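Local coordinates for putative fumarylacetoacetate hydrolase family protein (Yersinia pestis, PDB 3S52) that is of unknown function but belongs to the fumarylacetoacetate hydrolase family and is built around a mixed beta sheet, at residues V25-I33 / N163-L174; S41-K49 / L174-F182. All coordinates share one frame; numbering follows the deposited sequence.

Interaction 1: residues V25-I33 / N163-L174. With SO4 (sulfate ion), chain E.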
loop_
_atom_site.group_PDB
_atom_site.type_symbol
_atom_site.label_atom_id
_atom_site.label_comp_id
_atom_site.label_asym_id
_atom_site.label_seq_id
_atom_site.Cartn_x
_atom_site.Cartn_y
_atom_site.Cartn_z
ATOM N N VAL A 25 0.189 7.418 -9.034
ATOM C CA VAL A 25 1.308 8.310 -9.298
ATOM C C VAL A 25 1.035 9.716 -8.762
ATOM O O VAL A 25 -0.049 10.257 -8.955
ATOM C CB VAL A 25 1.642 8.380 -10.798
ATOM C CG1 VAL A 25 0.463 9.005 -11.608
ATOM C CG2 VAL A 25 2.942 9.152 -11.014
ATOM N N GLY A 26 2.012 10.307 -8.083
ATOM C CA GLY A 26 1.878 11.696 -7.654
ATOM C C GLY A 26 2.594 12.629 -8.613
ATOM O O GLY A 26 3.449 12.197 -9.391
ATOM N N SER A 27 2.249 13.909 -8.573
ATOM C CA SER A 27 2.950 14.899 -9.374
ATOM C C SER A 27 3.002 14.516 -10.841
ATOM O O SER A 27 4.068 14.599 -11.435
ATOM C CB SER A 27 4.399 15.068 -8.885
ATOM O OG SER A 27 4.444 15.334 -7.495
ATOM N N ASN A 28 1.888 14.068 -11.416
ATOM C CA ASN A 28 1.871 13.733 -12.848
ATOM C C ASN A 28 1.263 14.772 -13.830
ATOM O O ASN A 28 1.147 14.508 -15.017
ATOM C CB ASN A 28 1.315 12.322 -13.073
ATOM C CG ASN A 28 1.860 11.669 -14.339
ATOM O OD1 ASN A 28 3.019 11.859 -14.706
ATOM N ND2 ASN A 28 1.022 10.879 -15.001
ATOM N N TYR A 29 0.856 15.934 -13.325
ATOM C CA TYR A 29 0.397 17.046 -14.163
ATOM C C TYR A 29 1.104 18.325 -13.705
ATOM O O TYR A 29 1.089 18.655 -12.511
ATOM C CB TYR A 29 -1.118 17.260 -14.015
ATOM C CG TYR A 29 -1.990 16.200 -14.633
ATOM C CD1 TYR A 29 -2.096 14.941 -14.062
ATOM C CD2 TYR A 29 -2.739 16.465 -15.777
ATOM C CE1 TYR A 29 -2.908 13.959 -14.634
ATOM C CE2 TYR A 29 -3.553 15.487 -16.345
ATOM C CZ TYR A 29 -3.635 14.243 -15.754
ATOM O OH TYR A 29 -4.436 13.265 -16.289
ATOM N N ALA A 30 1.705 19.052 -14.638
ATOM C CA ALA A 30 2.515 20.225 -14.281
ATOM C C ALA A 30 1.765 21.298 -13.490
ATOM O O ALA A 30 2.308 21.864 -12.544
ATOM C CB ALA A 30 3.159 20.830 -15.522
ATOM N N GLU A 31 0.521 21.579 -13.871
ATOM C CA GLU A 31 -0.257 22.589 -13.164
ATOM C C GLU A 31 -0.618 22.155 -11.738
ATOM O O GLU A 31 -0.806 22.995 -10.862
ATOM C CB GLU A 31 -1.495 23.000 -13.973
ATOM C CG GLU A 31 -1.129 23.819 -15.214
ATOM C CD GLU A 31 -2.334 24.245 -16.044
ATOM O OE1 GLU A 31 -2.878 23.402 -16.799
ATOM O OE2 GLU A 31 -2.726 25.433 -15.952
ATOM N N HIS A 32 -0.705 20.849 -11.503
ATOM C CA HIS A 32 -0.933 20.364 -10.152
ATOM C C HIS A 32 0.351 20.473 -9.331
ATOM O O HIS A 32 0.329 20.883 -8.158
ATOM C CB HIS A 32 -1.449 18.927 -10.147
ATOM C CG HIS A 32 -1.545 18.343 -8.776
ATOM N ND1 HIS A 32 -2.285 18.928 -7.773
ATOM C CD2 HIS A 32 -0.961 17.252 -8.228
ATOM C CE1 HIS A 32 -2.173 18.209 -6.670
ATOM N NE2 HIS A 32 -1.370 17.187 -6.919
ATOM N N ILE A 33 1.475 20.123 -9.941
ATOM C CA ILE A 33 2.746 20.315 -9.266
ATOM C C ILE A 33 2.923 21.771 -8.817
ATOM O O ILE A 33 3.445 22.046 -7.734
ATOM C CB ILE A 33 3.916 19.897 -10.132
ATOM C CG1 ILE A 33 3.873 18.387 -10.387
ATOM C CG2 ILE A 33 5.210 20.257 -9.432
ATOM C CD1 ILE A 33 4.998 17.892 -11.297
ATOM N N ASN A 163 -7.384 17.028 -18.946
ATOM C CA ASN A 163 -7.329 16.027 -19.988
ATOM C C ASN A 163 -6.038 15.252 -19.846
ATOM O O ASN A 163 -4.987 15.841 -19.574
ATOM C CB ASN A 163 -7.442 16.682 -21.362
ATOM C CG ASN A 163 -7.597 15.670 -22.479
ATOM O OD1 ASN A 163 -6.622 15.041 -22.894
ATOM N ND2 ASN A 163 -8.827 15.507 -22.979
ATOM N N THR A 164 -6.112 13.935 -20.014
ATOM C CA THR A 164 -4.936 13.081 -19.820
ATOM C C THR A 164 -3.794 13.358 -20.802
ATOM O O THR A 164 -2.682 12.840 -20.631
ATOM C CB THR A 164 -5.295 11.591 -19.857
ATOM O OG1 THR A 164 -5.836 11.255 -21.145
ATOM C CG2 THR A 164 -6.325 11.274 -18.771
ATOM N N ARG A 165 -4.049 14.166 -21.828
ATOM C CA ARG A 165 -2.956 14.548 -22.722
ATOM C C ARG A 165 -1.892 15.334 -21.961
ATOM O O ARG A 165 -0.751 15.462 -22.423
ATOM C CB ARG A 165 -3.452 15.352 -23.928
ATOM C CG ARG A 165 -3.885 16.781 -23.607
ATOM C CD ARG A 165 -4.172 17.590 -24.884
ATOM N NE ARG A 165 -5.238 16.986 -25.678
ATOM C CZ ARG A 165 -6.539 17.152 -25.448
ATOM N NH1 ARG A 165 -6.956 17.912 -24.441
ATOM N NH2 ARG A 165 -7.425 16.556 -26.227
ATOM N N ASP A 166 -2.252 15.849 -20.787
ATOM C CA ASP A 166 -1.323 16.675 -20.029
ATOM C C ASP A 166 -0.476 15.855 -19.049
ATOM O O ASP A 166 0.370 16.400 -18.354
ATOM C CB ASP A 166 -2.064 17.819 -19.321
ATOM C CG ASP A 166 -2.610 18.858 -20.307
ATOM O OD1 ASP A 166 -2.011 19.024 -21.392
ATOM O OD2 ASP A 166 -3.635 19.503 -20.015
HETATM N N MSE A 167 -0.689 14.543 -19.007
HETATM C CA MSE A 167 0.156 13.688 -18.164
HETATM C C MSE A 167 1.625 13.898 -18.496
HETATM O O MSE A 167 1.996 13.937 -19.670
HETATM C CB MSE A 167 -0.198 12.203 -18.334
HETATM C CG MSE A 167 -1.499 11.836 -17.645
HETATM SE SE MSE A 167 -2.028 9.970 -17.865
HETATM C CE MSE A 167 -3.784 10.102 -17.111
ATOM N N ILE A 168 2.452 14.034 -17.463
ATOM C CA ILE A 168 3.899 14.150 -17.632
ATOM C C ILE A 168 4.485 12.803 -18.035
ATOM O O ILE A 168 5.258 12.721 -18.974
ATOM C CB ILE A 168 4.585 14.682 -16.348
ATOM C CG1 ILE A 168 4.254 16.171 -16.141
ATOM C CG2 ILE A 168 6.091 14.456 -16.412
ATOM C CD1 ILE A 168 4.652 16.703 -14.763
ATOM N N THR A 169 4.101 11.742 -17.334
ATOM C CA THR A 169 4.446 10.398 -17.778
ATOM C C THR A 169 3.164 9.735 -18.286
ATOM O O THR A 169 2.235 9.532 -17.515
ATOM C CB THR A 169 5.064 9.553 -16.635
ATOM O OG1 THR A 169 6.111 10.295 -15.988
ATOM C CG2 THR A 169 5.639 8.227 -17.181
ATOM N N PRO A 170 3.097 9.434 -19.597
ATOM C CA PRO A 170 1.906 8.858 -20.227
ATOM C C PRO A 170 1.581 7.484 -19.649
ATOM O O PRO A 170 2.452 6.861 -19.042
ATOM C CB PRO A 170 2.322 8.727 -21.694
ATOM C CG PRO A 170 3.396 9.723 -21.860
ATOM C CD PRO A 170 4.169 9.634 -20.584
ATOM N N ILE A 171 0.342 7.032 -19.844
ATOM C CA ILE A 171 -0.170 5.803 -19.230
ATOM C C ILE A 171 0.703 4.562 -19.407
ATOM O O ILE A 171 1.030 3.868 -18.441
ATOM C CB ILE A 171 -1.582 5.476 -19.769
ATOM C CG1 ILE A 171 -2.596 6.527 -19.294
ATOM C CG2 ILE A 171 -2.005 4.079 -19.363
ATOM C CD1 ILE A 171 -3.904 6.479 -20.069
ATOM N N ILE A 172 1.058 4.261 -20.646
ATOM C CA ILE A 172 1.799 3.032 -20.917
ATOM C C ILE A 172 3.202 2.972 -20.282
ATOM O O ILE A 172 3.483 2.069 -19.502
ATOM C CB ILE A 172 1.808 2.709 -22.425
ATOM C CG1 ILE A 172 0.420 2.189 -22.822
ATOM C CG2 ILE A 172 2.866 1.677 -22.753
ATOM C CD1 ILE A 172 0.032 2.532 -24.234
ATOM N N PRO A 173 4.079 3.939 -20.596
ATOM C CA PRO A 173 5.362 3.950 -19.882
ATOM C C PRO A 173 5.209 4.026 -18.357
ATOM O O PRO A 173 6.065 3.518 -17.626
ATOM C CB PRO A 173 6.064 5.214 -20.406
ATOM C CG PRO A 173 4.975 6.019 -21.138
ATOM C CD PRO A 173 3.989 4.993 -21.627
ATOM N N LEU A 174 4.149 4.661 -17.870
ATOM C CA LEU A 174 3.963 4.745 -16.419
ATOM C C LEU A 174 3.740 3.340 -15.851
ATOM O O LEU A 174 4.385 2.913 -14.882
ATOM C CB LEU A 174 2.771 5.650 -16.065
ATOM C CG LEU A 174 2.421 5.781 -14.573
ATOM C CD1 LEU A 174 3.498 6.510 -13.806
ATOM C CD2 LEU A 174 1.080 6.505 -14.410
HETATM S S SO4 E . 0.194 14.457 -5.146
HETATM O O1 SO4 E . -0.741 15.484 -4.685
HETATM O O2 SO4 E . -0.344 13.143 -4.845
HETATM O O3 SO4 E . 0.402 14.558 -6.593
HETATM O O4 SO4 E . 1.466 14.653 -4.431
HETATM O O HOH W 1 5.301 11.319 -13.610
HETATM O O HOH W 2 1.352 18.740 -17.365
#
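The side-chain amide of Asn28 pairs with both backbone polar groups of Thr169, N and O, and this two-bond pairing knits the turn between strand 21-26 and helix 30-35 of the FAH-family domain to the loop leading into helix 171-181. Thr169 N donates to Asn28 OD1 at 2.8 Å, while Asn28 ND2 returns a nearly straight bond, 3.1 Å long and 172° at the hydrogen, to Thr169 O, which lies in the amide plane. A water hydrogen-bonded to Thr169 OG1 also donates to OD1, gripping it twice. With CG swung away from the backbone N (chi1 -152°), the amide can face Thr169 while the Asn28 carbonyl O takes a bond from Ile168 N. ND2 also donates to Thr192 O, so two acceptors fix the amide's rotation. Close packing continues at Tyr29: Met167 N lies over a face of its ring, and Asn163 O sits at the ring edge. At the buried end, the two methyls of Leu174 meet those of Val25 one to one, CD2 on CG1 at 3.8 Å and CD1 on CG2.

The outer side is looser. Exposed Ile168 reaches across the helix start to Ile33, and water joins Ala30 N to Asp166 O. A sulfate, probably from the crystallisation liquor and also held by Lys125, accepts from Ser27 N; His32 NE2 donates to its O1 at 2.9 Å, at the edge of the imidazole, near its plane.

Interaction 2: residues S41-K49 / L174-F182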
loop_
_atom_site.group_PDB
_atom_site.type_symbol
_atom_site.label_atom_id
_atom_site.label_comp_id
_atom_site.label_asym_id
_atom_site.label_seq_id
_atom_site.Cartn_x
_atom_site.Cartn_y
_atom_site.Cartn_z
ATOM N N SER A 41 9.619 15.149 -10.408
ATOM C CA SER A 41 10.633 14.206 -9.961
ATOM C C SER A 41 11.246 13.550 -11.186
ATOM O O SER A 41 10.614 13.492 -12.237
ATOM C CB SER A 41 10.001 13.161 -9.039
ATOM O OG SER A 41 10.960 12.237 -8.571
ATOM N N VAL A 42 12.483 13.077 -11.081
ATOM C CA VAL A 42 13.101 12.484 -12.260
ATOM C C VAL A 42 12.306 11.277 -12.704
ATOM O O VAL A 42 12.024 11.114 -13.893
ATOM C CB VAL A 42 14.548 12.064 -12.028
ATOM C CG1 VAL A 42 15.055 11.276 -13.254
ATOM C CG2 VAL A 42 15.402 13.288 -11.755
ATOM N N GLU A 43 11.934 10.441 -11.741
ATOM C CA GLU A 43 11.117 9.261 -12.019
ATOM C C GLU A 43 9.769 9.372 -11.321
ATOM O O GLU A 43 9.639 10.074 -10.304
ATOM C CB GLU A 43 11.838 8.004 -11.544
ATOM C CG GLU A 43 13.293 7.959 -11.978
ATOM C CD GLU A 43 13.924 6.620 -11.718
ATOM O OE1 GLU A 43 13.515 5.641 -12.385
ATOM O OE2 GLU A 43 14.800 6.541 -10.832
ATOM N N PRO A 44 8.755 8.684 -11.868
ATOM C CA PRO A 44 7.404 8.794 -11.331
ATOM C C PRO A 44 7.381 8.565 -9.834
ATOM O O PRO A 44 8.032 7.654 -9.322
ATOM C CB PRO A 44 6.655 7.678 -12.045
ATOM C CG PRO A 44 7.364 7.563 -13.379
ATOM C CD PRO A 44 8.792 7.961 -13.156
ATOM N N VAL A 45 6.623 9.407 -9.147
ATOM C CA VAL A 45 6.364 9.255 -7.720
ATOM C C VAL A 45 5.254 8.228 -7.530
ATOM O O VAL A 45 4.149 8.402 -8.027
ATOM C CB VAL A 45 5.930 10.595 -7.142
ATOM C CG1 VAL A 45 5.563 10.450 -5.684
ATOM C CG2 VAL A 45 7.059 11.614 -7.335
ATOM N N LEU A 46 5.563 7.142 -6.832
ATOM C CA LEU A 46 4.636 6.013 -6.729
ATOM C C LEU A 46 4.192 5.786 -5.293
ATOM O O LEU A 46 5.008 5.811 -4.377
ATOM C CB LEU A 46 5.299 4.731 -7.246
ATOM C CG LEU A 46 5.678 4.726 -8.730
ATOM C CD1 LEU A 46 6.005 3.316 -9.172
ATOM C CD2 LEU A 46 4.492 5.250 -9.551
ATOM N N PHE A 47 2.899 5.564 -5.094
ATOM C CA PHE A 47 2.416 5.091 -3.803
ATOM C C PHE A 47 1.252 4.164 -4.075
ATOM O O PHE A 47 0.835 4.022 -5.228
ATOM C CB PHE A 47 2.016 6.257 -2.895
ATOM C CG PHE A 47 0.912 7.122 -3.458
ATOM C CD1 PHE A 47 1.199 8.169 -4.319
ATOM C CD2 PHE A 47 -0.411 6.895 -3.104
ATOM C CE1 PHE A 47 0.184 8.964 -4.834
ATOM C CE2 PHE A 47 -1.441 7.682 -3.618
ATOM C CZ PHE A 47 -1.147 8.711 -4.483
ATOM N N ILE A 48 0.715 3.543 -3.032
ATOM C CA ILE A 48 -0.265 2.473 -3.231
ATOM C C ILE A 48 -1.408 2.627 -2.237
ATOM O O ILE A 48 -1.177 3.064 -1.116
ATOM C CB ILE A 48 0.390 1.080 -3.032
ATOM C CG1 ILE A 48 1.502 0.854 -4.063
ATOM C CG2 ILE A 48 -0.667 -0.060 -3.107
ATOM C CD1 ILE A 48 2.228 -0.499 -3.935
ATOM N N LYS A 49 -2.628 2.279 -2.654
ATOM C CA LYS A 49 -3.761 2.206 -1.748
ATOM C C LYS A 49 -4.206 0.746 -1.656
ATOM O O LYS A 49 -4.136 0.005 -2.642
ATOM C CB LYS A 49 -4.937 3.035 -2.257
ATOM C CG LYS A 49 -4.665 4.513 -2.548
ATOM C CD LYS A 49 -5.989 5.198 -2.941
ATOM C CE LYS A 49 -5.824 6.657 -3.333
ATOM N NZ LYS A 49 -5.944 7.601 -2.173
ATOM N N LEU A 174 4.149 4.661 -17.870
ATOM C CA LEU A 174 3.963 4.745 -16.419
ATOM C C LEU A 174 3.740 3.340 -15.851
ATOM O O LEU A 174 4.385 2.913 -14.882
ATOM C CB LEU A 174 2.771 5.650 -16.065
ATOM C CG LEU A 174 2.421 5.781 -14.573
ATOM C CD1 LEU A 174 3.498 6.510 -13.806
ATOM C CD2 LEU A 174 1.080 6.505 -14.410
ATOM N N ILE A 175 2.825 2.614 -16.469
ATOM C CA ILE A 175 2.478 1.302 -15.969
ATOM C C ILE A 175 3.662 0.365 -16.144
ATOM O O ILE A 175 3.932 -0.478 -15.295
ATOM C CB ILE A 175 1.210 0.747 -16.632
ATOM C CG1 ILE A 175 0.006 1.607 -16.251
ATOM C CG2 ILE A 175 0.973 -0.688 -16.195
ATOM C CD1 ILE A 175 -1.309 1.140 -16.892
ATOM N N SER A 176 4.392 0.535 -17.239
ATOM C CA SER A 176 5.593 -0.246 -17.449
ATOM C C SER A 176 6.544 0.002 -16.285
ATOM O O SER A 176 7.041 -0.932 -15.653
ATOM C CB SER A 176 6.243 0.132 -18.781
ATOM O OG SER A 176 7.445 -0.579 -18.975
ATOM N N TYR A 177 6.775 1.272 -15.989
ATOM C CA TYR A 177 7.627 1.646 -14.867
ATOM C C TYR A 177 7.176 1.032 -13.528
ATOM O O TYR A 177 7.988 0.404 -12.825
ATOM C CB TYR A 177 7.739 3.172 -14.766
ATOM C CG TYR A 177 8.575 3.637 -13.599
ATOM C CD1 TYR A 177 9.959 3.467 -13.588
ATOM C CD2 TYR A 177 7.981 4.225 -12.497
ATOM C CE1 TYR A 177 10.729 3.889 -12.500
ATOM C CE2 TYR A 177 8.738 4.658 -11.411
ATOM C CZ TYR A 177 10.106 4.489 -11.416
ATOM O OH TYR A 177 10.836 4.920 -10.320
HETATM N N MSE A 178 5.899 1.193 -13.183
HETATM C CA MSE A 178 5.355 0.631 -11.934
HETATM C C MSE A 178 5.640 -0.865 -11.817
HETATM O O MSE A 178 5.953 -1.375 -10.746
HETATM C CB MSE A 178 3.837 0.840 -11.836
HETATM C CG MSE A 178 3.391 2.281 -11.720
HETATM SE SE MSE A 178 1.435 2.439 -12.013
HETATM C CE MSE A 178 1.216 4.309 -11.358
ATOM N N SER A 179 5.518 -1.573 -12.924
ATOM C CA SER A 179 5.683 -3.032 -12.907
ATOM C C SER A 179 7.134 -3.446 -12.634
ATOM O O SER A 179 7.392 -4.622 -12.421
ATOM C CB SER A 179 5.220 -3.649 -14.232
ATOM O OG SER A 179 6.202 -3.460 -15.255
ATOM N N ARG A 180 8.081 -2.502 -12.652
ATOM C CA ARG A 180 9.464 -2.834 -12.302
ATOM C C ARG A 180 9.565 -3.068 -10.806
ATOM O O ARG A 180 10.404 -3.820 -10.342
ATOM C CB ARG A 180 10.431 -1.715 -12.686
ATOM C CG ARG A 180 10.630 -1.510 -14.190
ATOM C CD ARG A 180 11.656 -0.392 -14.432
ATOM N NE ARG A 180 12.928 -0.701 -13.780
ATOM C CZ ARG A 180 13.823 0.205 -13.403
ATOM N NH1 ARG A 180 13.595 1.500 -13.599
ATOM N NH2 ARG A 180 14.946 -0.189 -12.818
ATOM N N PHE A 181 8.691 -2.406 -10.059
ATOM C CA PHE A 181 8.658 -2.488 -8.597
ATOM C C PHE A 181 7.598 -3.468 -8.114
ATOM O O PHE A 181 7.859 -4.281 -7.227
ATOM C CB PHE A 181 8.475 -1.105 -7.944
ATOM C CG PHE A 181 9.660 -0.203 -8.126
ATOM C CD1 PHE A 181 10.676 -0.165 -7.167
ATOM C CD2 PHE A 181 9.783 0.580 -9.266
ATOM C CE1 PHE A 181 11.777 0.659 -7.331
ATOM C CE2 PHE A 181 10.873 1.406 -9.444
ATOM C CZ PHE A 181 11.881 1.448 -8.476
ATOM N N PHE A 182 6.370 -3.280 -8.601
ATOM C CA PHE A 182 5.224 -4.056 -8.136
ATOM C C PHE A 182 4.620 -4.934 -9.232
ATOM O O PHE A 182 4.341 -4.469 -10.334
ATOM C CB PHE A 182 4.168 -3.109 -7.563
ATOM C CG PHE A 182 4.761 -1.948 -6.805
ATOM C CD1 PHE A 182 5.407 -2.154 -5.595
ATOM C CD2 PHE A 182 4.682 -0.663 -7.301
ATOM C CE1 PHE A 182 5.959 -1.096 -4.896
ATOM C CE2 PHE A 182 5.234 0.397 -6.600
ATOM C CZ PHE A 182 5.880 0.171 -5.406
#
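Leu46 points from its strand toward helix 171-181, between Tyr177 on one flank and Phe182 on the other. Its CB leads inward; CG comes within 4.1 Å of Tyr177 CE2, and there the chain forks. Branch CD1 enters the notch between the two rings, touching Tyr177 CE2 and Phe182 CE2 and resting 3.8 Å from Met178 CG. The other branch crosses the extended selenomethionine chain of Met178 at a slant, meeting its CG, with Leu46 CD2 3.9 Å from Met178 CE at the terminus.

The pattern illustrates how a helix is laid on a beta sheet: alternate residues Pro44, Leu46 and Ile48 face the helix, whereas Val45 and Phe47 turn from it toward the second subunit, where they pack on Pro120 and Glu122 of that chain. Here the sheet is the mixed one of the FAH-family domain, in which strand 45-50 pairs with strand 21-26.

At one end of the row Pro44 lies over a face of the Tyr177 ring, its CD displaced toward the rim, 4.0 Å from the ring centroid. Tyr177 is swung up to it by a CG anti to the backbone N (chi1 178°), and its hydroxyl is hydrogen-bonded to Lys123 NZ of the second subunit, the same amine that binds Pro44 O. At the other end, Ile48 CD1 stands almost on the normal of the Phe182 ring, 3.8 Å from its centroid, a CH-pi contact; the opposite face is covered by Phe181 CB. Toward solvent the contact thins: Glu43 crosses the tyrosine at about a right angle, its carboxylate plane turned 57° from the ring, and Glu43 OE1 approaches Tyr177 CE1 to 3.3 Å.

In the fold
From the N terminus the chain runs through strand 21-26, helix 30-35 and strand 45-50 before a long excursion through much of the mixed sheet and two strands of the smaller antiparallel sheet. Interaction 1 closes a loop of 129 residues that begins inside helix 30-35 and takes in strand 45-50; interaction 2 closes one of 124 that begins after residue 49. The two loops cross rather than nest, because 25-33 precedes 41-49 just as 163-174 precedes 174-182. Both returning segments use helix 171-181 and share Leu174, while strands 21-26 and 45-50 are antiparallel neighbours, joined where Gly26 N meets Val45 O. The helix and its leading loop are thereby tied to two adjacent strands, with interaction 2 also bordering the second subunit.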